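Local coordinates for protein AvrRxo1-ORF1 (Xanthomonas oryzae pv. oryzicola, PDB 4Z8T) that is a type III effector with a polynucleotide kinase domain that is bound by its partner and presumed chaperone AvrRxo1-ORF2, at residues 101-107 / 133-138; 150-154 / 176-180; 251-255 / 265-270. All coordinates share one frame; numbering follows the deposited sequence.

Interaction 1: 101-107 / 133-138; sequences CVNPDVF and LADRFE
F107 lies against segment 133-138 of helix 123-141 and meets three of its residues in turn. From CB, which points at the helix, CG sits 4.0 Å from CB of L133 and a little farther from its CD1. CD1 of the ring touches that same methyl. Along the other edge of the ring, CD2 meets CB of L133 from the same face, and CE2 comes within 3.8 Å of the backbone N of A134. At the tip, CZ meets CB of F137 at the ring edge. CB of L133 makes a CH-pi contact over one face, 3.9 Å from the F107 ring centroid and 14° off its normal, while V106 CG2 of the same loop lies over the opposite face.

Beside this ring the two backbones come closest at P104 and A134, where a side chain of one carbon suits the spot: CB of A134 is 3.7 Å from CA of P104. N103 shapes the loop here through an Asx turn, its OD1 accepting from N of D105. One turn on from L133, F137 has CG anti to its backbone N (chi1 175°), which sends the ring toward the start of the loop. Its CE2 lies 3.5 Å from O of C101, at the ring edge, and CG2 of V102 is 4.0 Å from the same CE2. The other V102 branch, CG1, rests 3.6 Å from OE1 of E138, an oxygen that Y169 hydrogen-bonds. Helix 34-60 packs on the same helix, with F137 also touching A47 and A51.

Backbone bonds of V102 to V155 and D157 hold the loop as well. Toward helix 123-141 the chemistry is aromatic and aliphatic, which implies that fit and burial probably seat the loop there.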
ATOM      1  N   CYS A 101       8.640 -28.119  22.502  1.00 22.17           N
ATOM      2  CA  CYS A 101       7.473 -27.405  21.986  1.00 21.09           C
ATOM      3  C   CYS A 101       6.682 -28.246  20.992  1.00 20.95           C
ATOM      4  O   CYS A 101       7.243 -29.125  20.310  1.00 21.88           O
ATOM      5  CB  CYS A 101       7.898 -26.094  21.315  1.00 20.41           C
ATOM      6  SG  CYS A 101       8.815 -24.983  22.405  1.00 23.95           S
ATOM      7  N   VAL A 102       5.377 -27.990  20.914  1.00 20.68           N
ATOM      8  CA  VAL A 102       4.529 -28.642  19.914  1.00 18.44           C
ATOM      9  C   VAL A 102       4.701 -27.980  18.553  1.00 22.22           C
ATOM     10  O   VAL A 102       4.321 -26.827  18.355  1.00 22.71           O
ATOM     11  CB  VAL A 102       3.047 -28.607  20.297  1.00 22.30           C
ATOM     12  CG1 VAL A 102       2.208 -29.270  19.208  1.00 24.30           C
ATOM     13  CG2 VAL A 102       2.837 -29.305  21.623  1.00 25.53           C
ATOM     14  N   ASN A 103       5.280 -28.735  17.620  1.00 21.60           N
ATOM     15  CA  ASN A 103       5.715 -28.222  16.332  1.00 23.99           C
ATOM     16  C   ASN A 103       6.214 -29.425  15.536  1.00 22.29           C
ATOM     17  O   ASN A 103       7.168 -30.068  15.959  1.00 24.59           O
ATOM     18  CB  ASN A 103       6.873 -27.248  16.567  1.00 21.77           C
ATOM     19  CG  ASN A 103       7.402 -26.630  15.293  1.00 25.97           C
ATOM     20  OD1 ASN A 103       7.031 -27.020  14.186  1.00 26.22           O
ATOM     21  ND2 ASN A 103       8.291 -25.653  15.447  1.00 28.85           N
ATOM     22  N   PRO A 104       5.584 -29.728  14.387  1.00 23.49           N
ATOM     23  CA  PRO A 104       6.020 -30.878  13.573  1.00 25.12           C
ATOM     24  C   PRO A 104       7.469 -30.770  13.136  1.00 25.03           C
ATOM     25  O   PRO A 104       8.166 -31.775  13.008  1.00 22.42           O
ATOM     26  CB  PRO A 104       5.108 -30.814  12.341  1.00 26.89           C
ATOM     27  CG  PRO A 104       4.555 -29.422  12.325  1.00 31.27           C
ATOM     28  CD  PRO A 104       4.454 -29.011  13.771  1.00 25.96           C
ATOM     29  N   ASP A 105       7.936 -29.552  12.911  1.00 22.14           N
ATOM     30  CA  ASP A 105       9.306 -29.378  12.458  1.00 25.08           C
ATOM     31  C   ASP A 105      10.390 -29.925  13.394  1.00 26.14           C
ATOM     32  O   ASP A 105      11.499 -30.208  12.941  1.00 27.74           O
ATOM     33  CB  ASP A 105       9.567 -27.904  12.151  1.00 25.80           C
ATOM     34  CG  ASP A 105       8.693 -27.388  11.033  1.00 26.20           C
ATOM     35  OD1 ASP A 105       8.324 -28.190  10.149  1.00 27.06           O
ATOM     36  OD2 ASP A 105       8.365 -26.184  11.045  1.00 27.53           O
ATOM     37  N   VAL A 106      10.085 -30.076  14.685  1.00 24.20           N
ATOM     38  CA  VAL A 106      11.084 -30.580  15.631  1.00 24.22           C
ATOM     39  C   VAL A 106      11.450 -32.043  15.380  1.00 22.17           C
ATOM     40  O   VAL A 106      12.486 -32.504  15.857  1.00 25.11           O
ATOM     41  CB  VAL A 106      10.664 -30.441  17.123  1.00 28.53           C
ATOM     42  CG1 VAL A 106      10.341 -28.985  17.478  1.00 30.11           C
ATOM     43  CG2 VAL A 106       9.504 -31.372  17.451  1.00 26.49           C
ATOM     44  N   PHE A 107      10.598 -32.765  14.650  1.00 21.85           N
ATOM     45  CA  PHE A 107      10.854 -34.191  14.386  1.00 19.83           C
ATOM     46  C   PHE A 107      11.543 -34.418  13.056  1.00 22.99           C
ATOM     47  O   PHE A 107      11.987 -35.540  12.771  1.00 21.87           O
ATOM     48  CB  PHE A 107       9.556 -35.003  14.397  1.00 22.00           C
ATOM     49  CG  PHE A 107       8.873 -35.037  15.740  1.00 22.75           C
ATOM     50  CD1 PHE A 107       9.407 -35.785  16.778  1.00 22.50           C
ATOM     51  CD2 PHE A 107       7.698 -34.324  15.963  1.00 25.02           C
ATOM     52  CE1 PHE A 107       8.799 -35.829  18.019  1.00 24.59           C
ATOM     53  CE2 PHE A 107       7.080 -34.359  17.206  1.00 24.72           C
ATOM     54  CZ  PHE A 107       7.629 -35.119  18.236  1.00 22.51           C
ATOM     55  N   LEU A 133       3.503 -37.363  14.158  1.00 21.94           N
ATOM     56  CA  LEU A 133       4.164 -37.406  15.456  1.00 22.78           C
ATOM     57  C   LEU A 133       3.790 -36.209  16.324  1.00 22.22           C
ATOM     58  O   LEU A 133       3.619 -36.354  17.529  1.00 22.03           O
ATOM     59  CB  LEU A 133       5.682 -37.491  15.302  1.00 24.73           C
ATOM     60  CG  LEU A 133       6.219 -38.824  14.788  1.00 25.31           C
ATOM     61  CD1 LEU A 133       7.735 -38.832  14.848  1.00 25.68           C
ATOM     62  CD2 LEU A 133       5.645 -40.001  15.590  1.00 28.22           C
ATOM     63  N   ALA A 134       3.673 -35.027  15.721  1.00 21.90           N
ATOM     64  CA  ALA A 134       3.332 -33.839  16.497  1.00 23.81           C
ATOM     65  C   ALA A 134       1.944 -33.979  17.100  1.00 22.38           C
ATOM     66  O   ALA A 134       1.696 -33.534  18.227  1.00 23.52           O
ATOM     67  CB  ALA A 134       3.415 -32.582  15.633  1.00 25.05           C
ATOM     68  N   ASP A 135       1.038 -34.603  16.353  1.00 25.44           N
ATOM     69  CA  ASP A 135      -0.331 -34.762  16.827  1.00 25.81           C
ATOM     70  C   ASP A 135      -0.406 -35.783  17.949  1.00 25.69           C
ATOM     71  O   ASP A 135      -1.171 -35.621  18.905  1.00 22.88           O
ATOM     72  CB  ASP A 135      -1.250 -35.158  15.674  1.00 29.18           C
ATOM     73  CG  ASP A 135      -1.447 -34.039  14.689  1.00 34.98           C
ATOM     74  OD1 ASP A 135      -1.230 -32.868  15.068  1.00 35.04           O
ATOM     75  OD2 ASP A 135      -1.831 -34.327  13.534  1.00 41.17           O
ATOM     76  N   ARG A 136       0.389 -36.841  17.842  1.00 22.45           N
ATOM     77  CA  ARG A 136       0.464 -37.796  18.931  1.00 22.44           C
ATOM     78  C   ARG A 136       1.103 -37.149  20.157  1.00 25.42           C
ATOM     79  O   ARG A 136       0.676 -37.376  21.290  1.00 25.38           O
ATOM     80  CB  ARG A 136       1.239 -39.042  18.499  1.00 26.16           C
ATOM     81  CG  ARG A 136       1.424 -40.034  19.612  1.00 31.59           C
ATOM     82  CD  ARG A 136       1.077 -41.463  19.202  1.00 43.65           C
ATOM     83  NE  ARG A 136       1.753 -42.418  20.077  1.00 43.72           N
ATOM     84  CZ  ARG A 136       1.418 -42.639  21.344  1.00 43.59           C
ATOM     85  NH1 ARG A 136       2.101 -43.516  22.064  1.00 46.27           N
ATOM     86  NH2 ARG A 136       0.403 -41.986  21.897  1.00 45.72           N
ATOM     87  N   PHE A 137       2.107 -36.310  19.915  1.00 21.69           N
ATOM     88  CA  PHE A 137       2.810 -35.615  20.987  1.00 21.19           C
ATOM     89  C   PHE A 137       1.832 -34.673  21.701  1.00 22.08           C
ATOM     90  O   PHE A 137       1.712 -34.699  22.929  1.00 21.21           O
ATOM     91  CB  PHE A 137       4.018 -34.876  20.387  1.00 19.49           C
ATOM     92  CG  PHE A 137       4.786 -34.017  21.358  1.00 21.89           C
ATOM     93  CD1 PHE A 137       5.163 -34.485  22.607  1.00 20.33           C
ATOM     94  CD2 PHE A 137       5.169 -32.737  20.988  1.00 24.07           C
ATOM     95  CE1 PHE A 137       5.883 -33.680  23.478  1.00 23.44           C
ATOM     96  CE2 PHE A 137       5.898 -31.930  21.850  1.00 22.97           C
ATOM     97  CZ  PHE A 137       6.258 -32.401  23.093  1.00 22.79           C
ATOM     98  N   GLU A 138       1.102 -33.880  20.927  1.00 21.36           N
ATOM     99  CA  GLU A 138       0.143 -32.940  21.501  1.00 24.08           C
ATOM    100  C   GLU A 138      -0.982 -33.668  22.238  1.00 24.90           C
ATOM    101  O   GLU A 138      -1.439 -33.221  23.294  1.00 24.44           O
ATOM    102  CB  GLU A 138      -0.432 -32.035  20.408  1.00 25.65           C
ATOM    103  CG  GLU A 138      -1.418 -30.980  20.916  1.00 27.94           C
ATOM    104  CD  GLU A 138      -2.084 -30.223  19.789  1.00 30.77           C
ATOM    105  OE1 GLU A 138      -1.359 -29.650  18.943  1.00 32.86           O
ATOM    106  OE2 GLU A 138      -3.338 -30.197  19.747  1.00 36.36           O
TER

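Interaction 2: 150-154 / 176-180; sequences AIASI and TGRKV. With ACT (acetate ion), chain I.
The guanidinium of R178 is slotted between I151 and I154, one isoleucine to each face, with the carbonyl of A152 at its edge. CG2 of I151 closes one face from 3.3 Å above the plane, displaced toward the rim, and lies 3.4 Å from CZ of R178. Over the opposite face, CD1 of I154 stands above the centre of the group, 4.0 Å from CZ of R178. Both isoleucine side chains run at about a right angle to the arginine. In I154, CG1 stands between backbone N and carbonyl carbon (chi1 63°), a rotamer that places CD1 over the flat group.

In the plane between them, R178 grips O of A152 side-on: NE donates over 2.8 Å and NH2 over 2.7 Å to that single oxygen. The NH2 bond lies in the carbonyl plane of A152, whereas NE is tilted 21° from it. Arginine suits the place because its flat, weakly hydrated faces can pack against methyls while its rim of N-H groups serves backbone oxygens. Its chain is extended from CG to NE, long enough to bring the guanidinium to the A152 carbonyl.

The grip ties together the approaches to two strands, 154-157 and 179-185, that flank strand 66-71, in a fold consistent with the P-loop NTPase clan. Helix 163-176 ends in a Schellman motif at G177, whose positive phi glycine tolerates easily. NH1 of R178 also makes a weak bond to OG1 of T176, itself held by O of L172. NH1 further reaches O of R142, just after helix 123-141, and NH2 O of L141, its last residue. CG1 of I151 lies 3.6 Å from O of T176. K179 NZ donates to O of an acetate ion, 2.6 Å away and probably from the crystallisation liquor, and also bonds to O of S236.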
ATOM      1  N   ALA A 150      -0.499 -30.959  38.957  1.00 26.68           N
ATOM      2  CA  ALA A 150      -1.060 -29.866  38.177  1.00 26.24           C
ATOM      3  C   ALA A 150      -0.899 -30.168  36.694  1.00 22.19           C
ATOM      4  O   ALA A 150       0.024 -30.887  36.291  1.00 22.11           O
ATOM      5  CB  ALA A 150      -0.376 -28.560  38.519  1.00 25.58           C
ATOM      6  N   ILE A 151      -1.808 -29.624  35.895  1.00 22.56           N
ATOM      7  CA  ILE A 151      -1.735 -29.750  34.447  1.00 21.25           C
ATOM      8  C   ILE A 151      -0.436 -29.098  33.979  1.00 19.42           C
ATOM      9  O   ILE A 151      -0.082 -28.008  34.429  1.00 20.43           O
ATOM     10  CB  ILE A 151      -2.967 -29.080  33.790  1.00 24.31           C
ATOM     11  CG1 ILE A 151      -4.189 -30.000  33.912  1.00 24.70           C
ATOM     12  CG2 ILE A 151      -2.722 -28.760  32.333  1.00 23.09           C
ATOM     13  CD1 ILE A 151      -4.148 -31.218  32.987  1.00 26.10           C
ATOM     14  N   ALA A 152       0.282 -29.768  33.080  1.00 18.68           N
ATOM     15  CA  ALA A 152       1.535 -29.247  32.549  1.00 18.65           C
ATOM     16  C   ALA A 152       1.317 -28.078  31.590  1.00 17.58           C
ATOM     17  O   ALA A 152       0.486 -28.150  30.688  1.00 19.03           O
ATOM     18  CB  ALA A 152       2.284 -30.356  31.820  1.00 17.64           C
ATOM     19  N   SER A 153       2.097 -27.018  31.764  1.00 15.42           N
ATOM     20  CA  SER A 153       2.129 -25.941  30.777  1.00 15.57           C
ATOM     21  C   SER A 153       2.795 -26.462  29.514  1.00 17.59           C
ATOM     22  O   SER A 153       3.692 -27.309  29.572  1.00 18.54           O
ATOM     23  CB  SER A 153       2.912 -24.743  31.302  1.00 16.52           C
ATOM     24  OG  SER A 153       2.140 -24.021  32.250  1.00 17.65           O
ATOM     25  N   ILE A 154       2.351 -25.961  28.370  1.00 15.51           N
ATOM     26  CA  ILE A 154       2.863 -26.440  27.089  1.00 15.46           C
ATOM     27  C   ILE A 154       3.087 -25.263  26.155  1.00 15.70           C
ATOM     28  O   ILE A 154       2.561 -24.174  26.368  1.00 16.11           O
ATOM     29  CB  ILE A 154       1.914 -27.476  26.423  1.00 17.76           C
ATOM     30  CG1 ILE A 154       0.559 -26.840  26.088  1.00 18.38           C
ATOM     31  CG2 ILE A 154       1.730 -28.693  27.315  1.00 19.33           C
ATOM     32  CD1 ILE A 154      -0.440 -27.810  25.419  1.00 22.65           C
ATOM     33  N   THR A 176      -8.806 -28.036  29.422  1.00 23.40           N
ATOM     34  CA  THR A 176      -7.743 -28.563  30.268  1.00 22.52           C
ATOM     35  C   THR A 176      -7.355 -27.614  31.385  1.00 23.37           C
ATOM     36  O   THR A 176      -6.414 -27.886  32.123  1.00 28.22           O
ATOM     37  CB  THR A 176      -6.486 -28.924  29.454  1.00 24.90           C
ATOM     38  OG1 THR A 176      -6.004 -27.748  28.784  1.00 22.41           O
ATOM     39  CG2 THR A 176      -6.804 -29.994  28.430  1.00 27.02           C
ATOM     40  N   GLY A 177      -8.075 -26.503  31.513  1.00 22.43           N
ATOM     41  CA  GLY A 177      -7.831 -25.568  32.594  1.00 23.39           C
ATOM     42  C   GLY A 177      -6.519 -24.818  32.441  1.00 24.10           C
ATOM     43  O   GLY A 177      -5.860 -24.501  33.433  1.00 25.97           O
ATOM     44  N   ARG A 178      -6.134 -24.538  31.202  1.00 21.15           N
ATOM     45  CA  ARG A 178      -4.929 -23.746  30.952  1.00 18.70           C
ATOM     46  C   ARG A 178      -5.289 -22.334  30.521  1.00 20.68           C
ATOM     47  O   ARG A 178      -6.277 -22.134  29.800  1.00 19.63           O
ATOM     48  CB  ARG A 178      -4.107 -24.380  29.833  1.00 18.40           C
ATOM     49  CG  ARG A 178      -3.460 -25.715  30.173  1.00 18.36           C
ATOM     50  CD  ARG A 178      -2.620 -26.168  28.993  1.00 19.37           C
ATOM     51  NE  ARG A 178      -1.820 -27.360  29.270  1.00 20.16           N
ATOM     52  CZ  ARG A 178      -2.179 -28.605  28.971  1.00 21.25           C
ATOM     53  NH1 ARG A 178      -3.348 -28.859  28.392  1.00 21.31           N
ATOM     54  NH2 ARG A 178      -1.359 -29.605  29.261  1.00 21.39           N
ATOM     55  N   LYS A 179      -4.472 -21.362  30.932  1.00 17.44           N
ATOM     56  CA  LYS A 179      -4.555 -20.002  30.395  1.00 20.27           C
ATOM     57  C   LYS A 179      -3.918 -20.036  29.012  1.00 21.76           C
ATOM     58  O   LYS A 179      -3.101 -20.909  28.740  1.00 22.70           O
ATOM     59  CB  LYS A 179      -3.741 -19.036  31.259  1.00 21.46           C
ATOM     60  CG  LYS A 179      -4.335 -18.739  32.610  1.00 25.88           C
ATOM     61  CD  LYS A 179      -5.555 -17.857  32.468  1.00 27.83           C
ATOM     62  CE  LYS A 179      -6.054 -17.411  33.828  1.00 31.62           C
ATOM     63  NZ  LYS A 179      -7.402 -16.786  33.700  1.00 34.17           N
ATOM     64  N   VAL A 180      -4.297 -19.104  28.142  1.00 17.51           N
ATOM     65  CA  VAL A 180      -3.597 -18.930  26.875  1.00 19.48           C
ATOM     66  C   VAL A 180      -2.750 -17.671  26.945  1.00 18.44           C
ATOM     67  O   VAL A 180      -3.281 -16.574  27.116  1.00 19.55           O
ATOM     68  CB  VAL A 180      -4.572 -18.820  25.687  1.00 18.95           C
ATOM     69  CG1 VAL A 180      -3.795 -18.584  24.396  1.00 18.43           C
ATOM     70  CG2 VAL A 180      -5.396 -20.083  25.569  1.00 18.81           C
TER
HETATM   71  C   ACT I 507      -8.851 -19.921  32.463  1.00 37.45           C
HETATM   72  O   ACT I 507      -8.721 -18.930  33.210  1.00 40.26           O
HETATM   73  OXT ACT I 507      -8.175 -20.933  32.782  1.00 41.06           O
HETATM   74  CH3 ACT I 507      -9.771 -19.886  31.273  1.00 35.01           C

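Interaction 3: 251-255 / 265-270; sequences KVMVA and ENAELY
A helix N-terminus docked on a beta strand is the element here: N266 is the N-cap of helix 267-272, and its backbone N donates to O of V254 on strand 251-258. That bond measures 3.0 Å from N of N266 to O of V254 and is nearly straight at 162°. The asparagine side chain turns to its own helix, OD1 accepting from N of L269 over 2.9 Å. A short amide side chain serves well at this position, since it can reach a backbone N-H that the first turn leaves without a partner within the helix.

Past the cap, V254 is the apolar centre. CG1 stands anti to its backbone N (chi1 171°), a rotamer that turns CG1 to Y270, 3.7 Å from its CB, and CG2 to CB and CD1 of L269. That leucine methyl also touches CG2 of V252, at 3.6 Å, so one CD1 lies against both valines. The arrangement places helix 267-272 beside the antiparallel end of the mixed sheet, where strand 251-258 lies between strands 238-245 and 261-263.

At the next strand position, A255 sends CB over one face of the Y270 ring as a CH-pi contact, 4.1 Å from the ring centroid and 26° off its normal. A larger aromatic and a minimal methyl fit one another here, and the phenol OH goes on to bond H13 of the chain of AvrRxo1-ORF2. The same ring packs on M225 and I228 of helix 224-233. Before the cap, the bent chain of E265 brings its carboxylate alongside the selenomethionine M253, whose CG is 3.3 Å from OE2 of E265. The same OE2 lies 3.1 Å from CA of A255, while OE1 is held by the hydroxyl of S256.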
ATOM      1  N   LYS A 251      11.747  -5.187  16.586  1.00 19.88           N
ATOM      2  CA  LYS A 251      10.382  -5.518  16.980  1.00 19.30           C
ATOM      3  C   LYS A 251       9.869  -4.518  17.996  1.00 21.40           C
ATOM      4  O   LYS A 251      10.583  -4.137  18.934  1.00 24.08           O
ATOM      5  CB  LYS A 251      10.341  -6.924  17.572  1.00 19.14           C
ATOM      6  CG  LYS A 251      10.557  -8.029  16.539  1.00 23.02           C
ATOM      7  CD  LYS A 251       9.413  -8.037  15.535  1.00 20.94           C
ATOM      8  CE  LYS A 251       9.423  -9.293  14.692  1.00 20.40           C
ATOM      9  NZ  LYS A 251      10.504  -9.262  13.648  1.00 21.96           N
ATOM     10  N   VAL A 252       8.613  -4.109  17.831  1.00 16.16           N
ATOM     11  CA  VAL A 252       8.003  -3.170  18.759  1.00 17.76           C
ATOM     12  C   VAL A 252       6.606  -3.664  19.083  1.00 17.58           C
ATOM     13  O   VAL A 252       5.986  -4.348  18.267  1.00 18.12           O
ATOM     14  CB  VAL A 252       7.925  -1.749  18.175  1.00 23.68           C
ATOM     15  CG1 VAL A 252       9.322  -1.184  17.938  1.00 22.43           C
ATOM     16  CG2 VAL A 252       7.174  -1.777  16.872  1.00 20.81           C
HETATM   17  N   MSE A 253       6.126  -3.320  20.268  1.00 18.14           N
HETATM   18  CA  MSE A 253       4.767  -3.675  20.662  1.00 16.71           C
HETATM   19  C   MSE A 253       3.781  -2.853  19.859  1.00 15.49           C
HETATM   20  O   MSE A 253       3.936  -1.630  19.709  1.00 16.87           O
HETATM   21  CB  MSE A 253       4.560  -3.388  22.142  1.00 20.91           C
HETATM   22  CG  MSE A 253       3.171  -3.668  22.598  1.00 24.70           C
HETATM   23 SE   MSE A 253       3.038  -5.530  23.095  1.00 33.59          SE
HETATM   24  CE  MSE A 253       4.294  -5.601  24.630  1.00 18.47           C
ATOM     25  N   VAL A 254       2.748  -3.516  19.348  1.00 15.69           N
ATOM     26  CA  VAL A 254       1.799  -2.847  18.470  1.00 14.58           C
ATOM     27  C   VAL A 254       0.404  -2.790  19.095  1.00 15.38           C
ATOM     28  O   VAL A 254      -0.249  -1.751  19.065  1.00 16.41           O
ATOM     29  CB  VAL A 254       1.748  -3.549  17.106  1.00 14.35           C
ATOM     30  CG1 VAL A 254       0.597  -2.982  16.249  1.00 15.40           C
ATOM     31  CG2 VAL A 254       3.066  -3.346  16.377  1.00 16.89           C
ATOM     32  N   ALA A 255      -0.051  -3.909  19.647  1.00 14.02           N
ATOM     33  CA  ALA A 255      -1.348  -3.936  20.340  1.00 14.89           C
ATOM     34  C   ALA A 255      -1.282  -5.006  21.414  1.00 16.21           C
ATOM     35  O   ALA A 255      -0.464  -5.916  21.335  1.00 14.95           O
ATOM     36  CB  ALA A 255      -2.500  -4.226  19.357  1.00 17.15           C
ATOM     37  N   GLU A 265      -0.470   0.193  21.186  1.00 16.22           N
ATOM     38  CA  GLU A 265       0.795   0.897  21.376  1.00 16.96           C
ATOM     39  C   GLU A 265       1.351   1.542  20.106  1.00 20.27           C
ATOM     40  O   GLU A 265       2.111   2.511  20.192  1.00 19.94           O
ATOM     41  CB  GLU A 265       1.827  -0.055  21.981  1.00 17.30           C
ATOM     42  CG  GLU A 265       1.506  -0.500  23.422  1.00 18.80           C
ATOM     43  CD  GLU A 265       0.541  -1.666  23.498  1.00 18.28           C
ATOM     44  OE1 GLU A 265       0.135  -2.032  24.629  1.00 23.76           O
ATOM     45  OE2 GLU A 265       0.210  -2.240  22.440  1.00 17.55           O
ATOM     46  N   ASN A 266       0.994   1.025  18.930  1.00 17.60           N
ATOM     47  CA  ASN A 266       1.449   1.652  17.685  1.00 16.90           C
ATOM     48  C   ASN A 266       0.365   1.563  16.631  1.00 18.18           C
ATOM     49  O   ASN A 266       0.252   0.566  15.919  1.00 17.09           O
ATOM     50  CB  ASN A 266       2.741   0.994  17.187  1.00 17.65           C
ATOM     51  CG  ASN A 266       3.419   1.776  16.068  1.00 21.71           C
ATOM     52  OD1 ASN A 266       2.791   2.160  15.084  1.00 21.65           O
ATOM     53  ND2 ASN A 266       4.715   2.012  16.224  1.00 28.23           N
ATOM     54  N   ALA A 267      -0.449   2.607  16.561  1.00 18.01           N
ATOM     55  CA  ALA A 267      -1.608   2.633  15.678  1.00 20.67           C
ATOM     56  C   ALA A 267      -1.263   2.536  14.202  1.00 19.22           C
ATOM     57  O   ALA A 267      -1.987   1.904  13.443  1.00 18.80           O
ATOM     58  CB  ALA A 267      -2.440   3.877  15.942  1.00 22.18           C
ATOM     59  N   GLU A 268      -0.158   3.154  13.794  1.00 18.08           N
ATOM     60  CA  GLU A 268       0.270   3.085  12.401  1.00 19.97           C
ATOM     61  C   GLU A 268       0.568   1.658  11.993  1.00 18.72           C
ATOM     62  O   GLU A 268       0.097   1.173  10.968  1.00 19.09           O
ATOM     63  CB  GLU A 268       1.544   3.911  12.205  1.00 24.55           C
ATOM     64  CG  GLU A 268       2.090   3.874  10.790  1.00 33.70           C
ATOM     65  CD  GLU A 268       3.223   4.857  10.570  1.00 44.28           C
ATOM     66  OE1 GLU A 268       3.863   5.272  11.562  1.00 46.14           O
ATOM     67  OE2 GLU A 268       3.459   5.222   9.397  1.00 50.75           O
ATOM     68  N   LEU A 269       1.384   0.983  12.792  1.00 18.12           N
ATOM     69  CA  LEU A 269       1.682  -0.403  12.500  1.00 16.71           C
ATOM     70  C   LEU A 269       0.442  -1.288  12.597  1.00 17.43           C
ATOM     71  O   LEU A 269       0.313  -2.231  11.827  1.00 16.65           O
ATOM     72  CB  LEU A 269       2.805  -0.943  13.394  1.00 18.70           C
ATOM     73  CG  LEU A 269       4.233  -0.735  12.906  1.00 25.30           C
ATOM     74  CD1 LEU A 269       5.194  -1.294  13.952  1.00 21.57           C
ATOM     75  CD2 LEU A 269       4.430  -1.416  11.552  1.00 25.37           C
ATOM     76  N   TYR A 270      -0.457  -0.998  13.535  1.00 17.49           N
ATOM     77  CA  TYR A 270      -1.648  -1.834  13.708  1.00 17.10           C
ATOM     78  C   TYR A 270      -2.503  -1.813  12.451  1.00 16.72           C
ATOM     79  O   TYR A 270      -2.994  -2.852  12.001  1.00 15.51           O
ATOM     80  CB  TYR A 270      -2.457  -1.341  14.908  1.00 16.33           C
ATOM     81  CG  TYR A 270      -3.532  -2.283  15.412  1.00 16.85           C
ATOM     82  CD1 TYR A 270      -3.299  -3.641  15.558  1.00 15.98           C
ATOM     83  CD2 TYR A 270      -4.774  -1.797  15.787  1.00 16.24           C
ATOM     84  CE1 TYR A 270      -4.289  -4.503  16.054  1.00 16.91           C
ATOM     85  CE2 TYR A 270      -5.771  -2.655  16.284  1.00 16.57           C
ATOM     86  CZ  TYR A 270      -5.528  -3.997  16.406  1.00 15.89           C
ATOM     87  OH  TYR A 270      -6.513  -4.824  16.902  1.00 17.56           O
TER

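How the interactions relate
Interactions 1 and 2 belong to the zeta-toxin-like part of the protein, their centres about 17 Å apart and their nearest atoms about 5 Å. Helix 123-141 is common to both: interaction 1 packs a loop on it, and the arginine of interaction 2 reaches carbonyls at and just after its end. Both are buried, but 101-107/133-138 is aromatic and aliphatic, whereas 150-154/176-180 turns on a charged group gripping backbone oxygen. Interaction 3 is partly buried, lies across the chain's centre from interaction 1, and combines a backbone bond with apolar packing. Interactions 2 and 3 reach the same sheet. AvrRxo1-ORF2 touches interactions 1 and 3, while no other protein chain touches interaction 2.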